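Local coordinates for XAC2610 protein (Xanthomonas axonopodis pv. citri, PDB 4QTQ), which probably acts as an immunity protein that inhibits a peptidoglycan hydrolase linked to a bacteria-killing type IV secretion system, and binds calcium, at residues A[152-164]-A[168-180]. Sequence-based numbering, arbitrary orientation.
Sequences SVKGNMLTSTSGD and IHVFDTYELKNNE
Thr161 and Phe171 form a non-hydrogen-bonded pair, their side chains side by side. With its CG2 beside the backbone N, Thr161 sets this methyl 3.7 Å from Phe171 CD1, while its OG1 is hydrogen-bonded to Asn148 ND2. On the same face Thr159 CG2 lies alongside Thr173 OG1; beta-branched threonines suit extended strands. Met157 bends at chi2 (-61°), bringing CE to 3.9 Å from Glu175 CG, a thioether against the aliphatic part of the acid. Asn156 adds a weak bond from ND2 to Glu175 OE2 (3.2 Å), with amide and carboxylate planes 82° apart. The other face is more enclosed: Leu158 CB meets Tyr174 CB at 4.1 Å, and both residues pack on helix 138-143, whereas buried Asp172 probably has its charge offset by a salt bridge to Arg186. At the loop end Gly163 suits its backbone angles, where a CB would run into Ile168 O and the preceding carbonyl. Asp164 OD1 accepts Ile168 N from above the carboxylate plane at 3.0 Å, spanning the connecting loop, with weak bonds from Cys166 N and Cys167 N. Paired backbone bonds, such as Tyr174 N to Leu158 O (2.8 Å), make this an antiparallel beta hairpin, consistent with the beta-propeller-like part of this protein.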
ATOM      1  N   SER A 152      -2.449  -0.726   7.555  1.00 39.87           N
ATOM      2  CA  SER A 152      -1.696  -1.658   8.404  1.00 41.99           C
ATOM      3  C   SER A 152      -2.433  -2.986   8.394  1.00 41.12           C
ATOM      4  O   SER A 152      -3.647  -3.008   8.256  1.00 38.82           O
ATOM      5  CB  SER A 152      -1.619  -1.135   9.834  1.00 44.83           C
ATOM      6  OG  SER A 152      -1.334   0.257   9.849  1.00 50.27           O
ATOM      7  N   VAL A 153      -1.710  -4.087   8.549  1.00 42.66           N
ATOM      8  CA  VAL A 153      -2.333  -5.405   8.561  1.00 43.98           C
ATOM      9  C   VAL A 153      -2.162  -6.052   9.936  1.00 47.57           C
ATOM     10  O   VAL A 153      -1.077  -6.007  10.525  1.00 47.89           O
ATOM     11  CB  VAL A 153      -1.752  -6.327   7.463  1.00 43.85           C
ATOM     12  CG1 VAL A 153      -2.456  -7.679   7.481  1.00 44.23           C
ATOM     13  CG2 VAL A 153      -1.898  -5.686   6.089  1.00 42.24           C
ATOM     14  N   LYS A 154      -3.251  -6.633  10.442  1.00 49.15           N
ATOM     15  CA  LYS A 154      -3.253  -7.383  11.708  1.00 53.85           C
ATOM     16  C   LYS A 154      -4.159  -8.595  11.528  1.00 51.03           C
ATOM     17  O   LYS A 154      -5.376  -8.458  11.504  1.00 49.28           O
ATOM     18  CB  LYS A 154      -3.785  -6.501  12.845  1.00 58.74           C
ATOM     19  CG  LYS A 154      -3.818  -7.167  14.218  1.00 66.49           C
ATOM     20  CD  LYS A 154      -4.844  -6.516  15.140  1.00 70.85           C
ATOM     21  CE  LYS A 154      -5.000  -7.281  16.446  1.00 76.81           C
ATOM     22  NZ  LYS A 154      -3.736  -7.306  17.233  1.00 80.57           N
ATOM     23  N   GLY A 155      -3.570  -9.777  11.393  1.00 50.72           N
ATOM     24  CA  GLY A 155      -4.339 -10.977  11.053  1.00 49.14           C
ATOM     25  C   GLY A 155      -5.041 -10.793   9.722  1.00 46.95           C
ATOM     26  O   GLY A 155      -4.412 -10.387   8.741  1.00 43.38           O
ATOM     27  N   ASN A 156      -6.350 -11.049   9.695  1.00 48.59           N
ATOM     28  CA  ASN A 156      -7.152 -10.793   8.496  1.00 49.33           C
ATOM     29  C   ASN A 156      -7.842  -9.417   8.514  1.00 47.60           C
ATOM     30  O   ASN A 156      -8.755  -9.162   7.719  1.00 47.38           O
ATOM     31  CB  ASN A 156      -8.161 -11.929   8.260  1.00 53.43           C
ATOM     32  CG  ASN A 156      -9.327 -11.904   9.235  1.00 58.90           C
ATOM     33  OD1 ASN A 156      -9.207 -11.417  10.365  1.00 62.72           O
ATOM     34  ND2 ASN A 156     -10.467 -12.440   8.801  1.00 61.67           N
ATOM     35  N   MET A 157      -7.387  -8.534   9.407  1.00 46.27           N
ATOM     36  CA  MET A 157      -7.933  -7.178   9.534  1.00 46.13           C
ATOM     37  C   MET A 157      -6.956  -6.125   9.013  1.00 43.50           C
ATOM     38  O   MET A 157      -5.768  -6.152   9.332  1.00 40.96           O
ATOM     39  CB  MET A 157      -8.281  -6.868  10.996  1.00 48.67           C
ATOM     40  CG  MET A 157      -9.367  -7.760  11.584  1.00 51.68           C
ATOM     41  SD  MET A 157     -10.932  -7.592  10.700  1.00 53.59           S
ATOM     42  CE  MET A 157     -11.812  -9.056  11.259  1.00 58.01           C
ATOM     43  N   LEU A 158      -7.485  -5.198   8.222  1.00 41.47           N
ATOM     44  CA  LEU A 158      -6.724  -4.104   7.657  1.00 41.15           C
ATOM     45  C   LEU A 158      -7.289  -2.780   8.183  1.00 41.17           C
ATOM     46  O   LEU A 158      -8.496  -2.552   8.129  1.00 39.42           O
ATOM     47  CB  LEU A 158      -6.816  -4.131   6.126  1.00 42.78           C
ATOM     48  CG  LEU A 158      -5.844  -5.049   5.372  1.00 46.27           C
ATOM     49  CD1 LEU A 158      -5.895  -6.501   5.844  1.00 47.84           C
ATOM     50  CD2 LEU A 158      -6.111  -4.978   3.878  1.00 47.85           C
ATOM     51  N   THR A 159      -6.423  -1.909   8.684  1.00 39.26           N
ATOM     52  CA  THR A 159      -6.862  -0.605   9.176  1.00 40.38           C
ATOM     53  C   THR A 159      -6.292   0.540   8.339  1.00 38.24           C
ATOM     54  O   THR A 159      -5.170   0.473   7.851  1.00 37.13           O
ATOM     55  CB  THR A 159      -6.484  -0.404  10.655  1.00 42.72           C
ATOM     56  OG1 THR A 159      -5.114  -0.762  10.844  1.00 44.79           O
ATOM     57  CG2 THR A 159      -7.343  -1.274  11.554  1.00 44.32           C
ATOM     58  N   SER A 160      -7.095   1.585   8.180  1.00 39.09           N
ATOM     59  CA  SER A 160      -6.754   2.750   7.364  1.00 38.99           C
ATOM     60  C   SER A 160      -7.432   3.967   7.988  1.00 39.91           C
ATOM     61  O   SER A 160      -8.524   3.847   8.552  1.00 41.12           O
ATOM     62  CB  SER A 160      -7.253   2.548   5.931  1.00 39.34           C
ATOM     63  OG  SER A 160      -6.692   3.490   5.026  1.00 42.25           O
ATOM     64  N   THR A 161      -6.780   5.122   7.927  1.00 39.83           N
ATOM     65  CA  THR A 161      -7.362   6.342   8.470  1.00 42.59           C
ATOM     66  C   THR A 161      -7.587   7.371   7.372  1.00 41.91           C
ATOM     67  O   THR A 161      -6.823   7.463   6.408  1.00 42.32           O
ATOM     68  CB  THR A 161      -6.504   6.976   9.591  1.00 43.89           C
ATOM     69  OG1 THR A 161      -5.334   7.565   9.031  1.00 45.28           O
ATOM     70  CG2 THR A 161      -6.085   5.949  10.606  1.00 46.32           C
ATOM     71  N   SER A 162      -8.645   8.146   7.538  1.00 44.94           N
ATOM     72  CA  SER A 162      -8.932   9.252   6.655  1.00 47.52           C
ATOM     73  C   SER A 162      -9.440  10.433   7.496  1.00 47.75           C
ATOM     74  O   SER A 162      -9.333  10.417   8.730  1.00 45.88           O
ATOM     75  CB  SER A 162      -9.951   8.815   5.602  1.00 48.93           C
ATOM     76  OG  SER A 162      -9.821   9.627   4.446  1.00 54.74           O
ATOM     77  N   GLY A 163      -9.972  11.458   6.842  1.00 51.78           N
ATOM     78  CA  GLY A 163     -10.475  12.642   7.549  1.00 53.25           C
ATOM     79  C   GLY A 163     -10.080  13.929   6.860  1.00 56.72           C
ATOM     80  O   GLY A 163      -9.592  13.911   5.735  1.00 58.31           O
ATOM     81  N   ASP A 164     -10.296  15.054   7.533  1.00 60.75           N
ATOM     82  CA  ASP A 164      -9.968  16.362   6.959  1.00 65.09           C
ATOM     83  C   ASP A 164      -8.620  16.932   7.449  1.00 69.28           C
ATOM     84  O   ASP A 164      -8.338  18.116   7.246  1.00 73.65           O
ATOM     85  CB  ASP A 164     -11.114  17.362   7.201  1.00 64.45           C
ATOM     86  CG  ASP A 164     -11.280  17.741   8.663  1.00 62.99           C
ATOM     87  OD1 ASP A 164     -10.556  17.206   9.528  1.00 61.04           O
ATOM     88  OD2 ASP A 164     -12.150  18.585   8.951  1.00 67.39           O
ATOM     89  N   ILE A 168     -11.757  16.129  12.041  1.00 52.07           N
ATOM     90  CA  ILE A 168     -12.542  14.970  11.626  1.00 50.96           C
ATOM     91  C   ILE A 168     -11.566  13.861  11.260  1.00 48.94           C
ATOM     92  O   ILE A 168     -10.722  14.030  10.382  1.00 46.56           O
ATOM     93  CB  ILE A 168     -13.518  15.285  10.472  1.00 52.33           C
ATOM     94  CG1 ILE A 168     -14.623  16.214  10.986  1.00 55.76           C
ATOM     95  CG2 ILE A 168     -14.134  13.998   9.940  1.00 53.40           C
ATOM     96  CD1 ILE A 168     -15.593  16.684   9.926  1.00 58.24           C
ATOM     97  N   HIS A 169     -11.667  12.745  11.975  1.00 48.66           N
ATOM     98  CA  HIS A 169     -10.830  11.584  11.744  1.00 49.65           C
ATOM     99  C   HIS A 169     -11.724  10.393  11.504  1.00 47.20           C
ATOM    100  O   HIS A 169     -12.701  10.182  12.236  1.00 46.84           O
ATOM    101  CB  HIS A 169      -9.945  11.304  12.954  1.00 53.97           C
ATOM    102  CG  HIS A 169      -9.054  12.447  13.316  1.00 59.42           C
ATOM    103  ND1 HIS A 169      -9.287  13.252  14.409  1.00 62.51           N
ATOM    104  CD2 HIS A 169      -7.941  12.934  12.718  1.00 64.64           C
ATOM    105  CE1 HIS A 169      -8.354  14.185  14.472  1.00 65.95           C
ATOM    106  NE2 HIS A 169      -7.527  14.017  13.455  1.00 66.97           N
ATOM    107  N   VAL A 170     -11.386   9.615  10.484  1.00 44.22           N
ATOM    108  CA  VAL A 170     -12.143   8.411  10.148  1.00 43.75           C
ATOM    109  C   VAL A 170     -11.208   7.217  10.264  1.00 42.66           C
ATOM    110  O   VAL A 170     -10.087   7.252   9.743  1.00 44.30           O
ATOM    111  CB  VAL A 170     -12.746   8.487   8.741  1.00 43.70           C
ATOM    112  CG1 VAL A 170     -13.547   7.220   8.434  1.00 43.17           C
ATOM    113  CG2 VAL A 170     -13.608   9.736   8.613  1.00 43.97           C
ATOM    114  N   PHE A 171     -11.656   6.195  10.987  1.00 40.99           N
ATOM    115  CA  PHE A 171     -10.855   5.007  11.235  1.00 41.88           C
ATOM    116  C   PHE A 171     -11.608   3.819  10.663  1.00 40.30           C
ATOM    117  O   PHE A 171     -12.654   3.443  11.166  1.00 38.86           O
ATOM    118  CB  PHE A 171     -10.594   4.813  12.732  1.00 43.78           C
ATOM    119  CG  PHE A 171      -9.928   5.993  13.392  1.00 47.12           C
ATOM    120  CD1 PHE A 171      -8.554   6.138  13.357  1.00 49.10           C
ATOM    121  CD2 PHE A 171     -10.684   6.958  14.053  1.00 47.32           C
ATOM    122  CE1 PHE A 171      -7.943   7.227  13.960  1.00 51.22           C
ATOM    123  CE2 PHE A 171     -10.076   8.040  14.655  1.00 48.76           C
ATOM    124  CZ  PHE A 171      -8.705   8.175  14.614  1.00 49.78           C
ATOM    125  N   ASP A 172     -11.067   3.258   9.589  1.00 41.24           N
ATOM    126  CA  ASP A 172     -11.704   2.162   8.858  1.00 41.40           C
ATOM    127  C   ASP A 172     -11.051   0.830   9.176  1.00 41.02           C
ATOM    128  O   ASP A 172      -9.830   0.741   9.299  1.00 42.51           O
ATOM    129  CB  ASP A 172     -11.625   2.420   7.351  1.00 40.12           C
ATOM    130  CG  ASP A 172     -12.638   3.428   6.890  1.00 41.43           C
ATOM    131  OD1 ASP A 172     -13.589   3.711   7.632  1.00 42.18           O
ATOM    132  OD2 ASP A 172     -12.509   3.935   5.765  1.00 45.21           O
ATOM    133  N   THR A 173     -11.880  -0.197   9.310  1.00 39.47           N
ATOM    134  CA  THR A 173     -11.405  -1.558   9.483  1.00 39.18           C
ATOM    135  C   THR A 173     -12.043  -2.414   8.387  1.00 38.65           C
ATOM    136  O   THR A 173     -13.270  -2.380   8.181  1.00 36.89           O
ATOM    137  CB  THR A 173     -11.721  -2.115  10.889  1.00 40.61           C
ATOM    138  OG1 THR A 173     -11.012  -1.350  11.882  1.00 43.48           O
ATOM    139  CG2 THR A 173     -11.315  -3.585  11.006  1.00 41.00           C
ATOM    140  N   TYR A 174     -11.185  -3.140   7.672  1.00 36.91           N
ATOM    141  CA  TYR A 174     -11.588  -4.028   6.595  1.00 37.71           C
ATOM    142  C   TYR A 174     -11.239  -5.435   7.018  1.00 38.57           C
ATOM    143  O   TYR A 174     -10.194  -5.660   7.642  1.00 37.30           O
ATOM    144  CB  TYR A 174     -10.826  -3.717   5.300  1.00 38.53           C
ATOM    145  CG  TYR A 174     -11.163  -2.383   4.695  1.00 37.98           C
ATOM    146  CD1 TYR A 174     -10.601  -1.206   5.192  1.00 38.66           C
ATOM    147  CD2 TYR A 174     -12.049  -2.297   3.627  1.00 37.90           C
ATOM    148  CE1 TYR A 174     -10.918   0.028   4.637  1.00 38.59           C
ATOM    149  CE2 TYR A 174     -12.366  -1.080   3.058  1.00 38.54           C
ATOM    150  CZ  TYR A 174     -11.810   0.077   3.567  1.00 38.53           C
ATOM    151  OH  TYR A 174     -12.150   1.274   3.004  1.00 39.07           O
ATOM    152  N   GLU A 175     -12.110  -6.382   6.677  1.00 39.16           N
ATOM    153  CA  GLU A 175     -11.778  -7.801   6.812  1.00 40.66           C
ATOM    154  C   GLU A 175     -11.413  -8.278   5.425  1.00 42.93           C
ATOM    155  O   GLU A 175     -12.118  -7.972   4.452  1.00 41.78           O
ATOM    156  CB  GLU A 175     -12.954  -8.595   7.365  1.00 39.48           C
ATOM    157  CG  GLU A 175     -12.663 -10.075   7.558  1.00 40.72           C
ATOM    158  CD  GLU A 175     -13.784 -10.817   8.258  1.00 41.22           C
ATOM    159  OE1 GLU A 175     -14.863 -10.238   8.461  1.00 40.78           O
ATOM    160  OE2 GLU A 175     -13.594 -12.001   8.600  1.00 44.51           O
ATOM    161  N   LEU A 176     -10.308  -9.010   5.328  1.00 44.63           N
ATOM    162  CA  LEU A 176      -9.872  -9.550   4.059  1.00 48.88           C
ATOM    163  C   LEU A 176     -10.131 -11.041   4.056  1.00 54.25           C
ATOM    164  O   LEU A 176      -9.572 -11.764   4.880  1.00 55.18           O
ATOM    165  CB  LEU A 176      -8.388  -9.289   3.826  1.00 52.83           C
ATOM    166  CG  LEU A 176      -7.891  -9.750   2.442  1.00 56.44           C
ATOM    167  CD1 LEU A 176      -8.243  -8.746   1.349  1.00 57.85           C
ATOM    168  CD2 LEU A 176      -6.398  -9.979   2.479  1.00 58.25           C
ATOM    169  N   LYS A 177     -10.993 -11.484   3.141  1.00 57.10           N
ATOM    170  CA  LYS A 177     -11.255 -12.910   2.934  1.00 62.33           C
ATOM    171  C   LYS A 177     -11.158 -13.208   1.450  1.00 64.40           C
ATOM    172  O   LYS A 177     -11.928 -12.661   0.655  1.00 60.43           O
ATOM    173  CB  LYS A 177     -12.643 -13.303   3.451  1.00 64.45           C
ATOM    174  CG  LYS A 177     -12.875 -12.949   4.912  1.00 64.42           C
ATOM    175  CD  LYS A 177     -14.209 -13.464   5.430  1.00 66.88           C
ATOM    176  CE  LYS A 177     -14.158 -14.948   5.754  1.00 69.79           C
ATOM    177  NZ  LYS A 177     -14.961 -15.228   6.976  1.00 72.15           N
ATOM    178  N   ASN A 178     -10.199 -14.064   1.094  1.00 68.44           N
ATOM    179  CA  ASN A 178     -10.024 -14.550  -0.275  1.00 70.20           C
ATOM    180  C   ASN A 178      -9.893 -13.430  -1.305  1.00 68.35           C
ATOM    181  O   ASN A 178     -10.812 -13.182  -2.095  1.00 68.47           O
ATOM    182  CB  ASN A 178     -11.165 -15.498  -0.657  1.00 72.46           C
ATOM    183  CG  ASN A 178     -11.151 -16.770   0.156  1.00 75.79           C
ATOM    184  OD1 ASN A 178     -10.156 -17.499   0.173  1.00 75.27           O
ATOM    185  ND2 ASN A 178     -12.252 -17.042   0.843  1.00 77.09           N
ATOM    186  N   ASN A 179      -8.746 -12.758  -1.273  1.00 64.07           N
ATOM    187  CA  ASN A 179      -8.412 -11.684  -2.208  1.00 62.90           C
ATOM    188  C   ASN A 179      -9.397 -10.513  -2.226  1.00 57.27           C
ATOM    189  O   ASN A 179      -9.357  -9.699  -3.140  1.00 53.52           O
ATOM    190  CB  ASN A 179      -8.155 -12.244  -3.630  1.00 67.63           C
ATOM    191  CG  ASN A 179      -9.437 -12.538  -4.422  1.00 72.12           C
ATOM    192  OD1 ASN A 179     -10.446 -11.838  -4.305  1.00 75.60           O
ATOM    193  ND2 ASN A 179      -9.384 -13.572  -5.256  1.00 77.59           N
ATOM    194  N   GLU A 180     -10.242 -10.406  -1.200  1.00 56.57           N
ATOM    195  CA  GLU A 180     -11.332  -9.434  -1.195  1.00 56.63           C
ATOM    196  C   GLU A 180     -11.409  -8.676   0.138  1.00 52.21           C
ATOM    197  O   GLU A 180     -11.708  -9.266   1.176  1.00 55.76           O
ATOM    198  CB  GLU A 180     -12.648 -10.167  -1.474  1.00 62.74           C
ATOM    199  CG  GLU A 180     -13.863  -9.282  -1.702  1.00 67.68           C
ATOM    200  CD  GLU A 180     -13.794  -8.500  -2.996  1.00 71.53           C
ATOM    201  OE1 GLU A 180     -12.953  -7.574  -3.104  1.00 75.69           O
ATOM    202  OE2 GLU A 180     -14.599  -8.801  -3.898  1.00 76.93           O
TER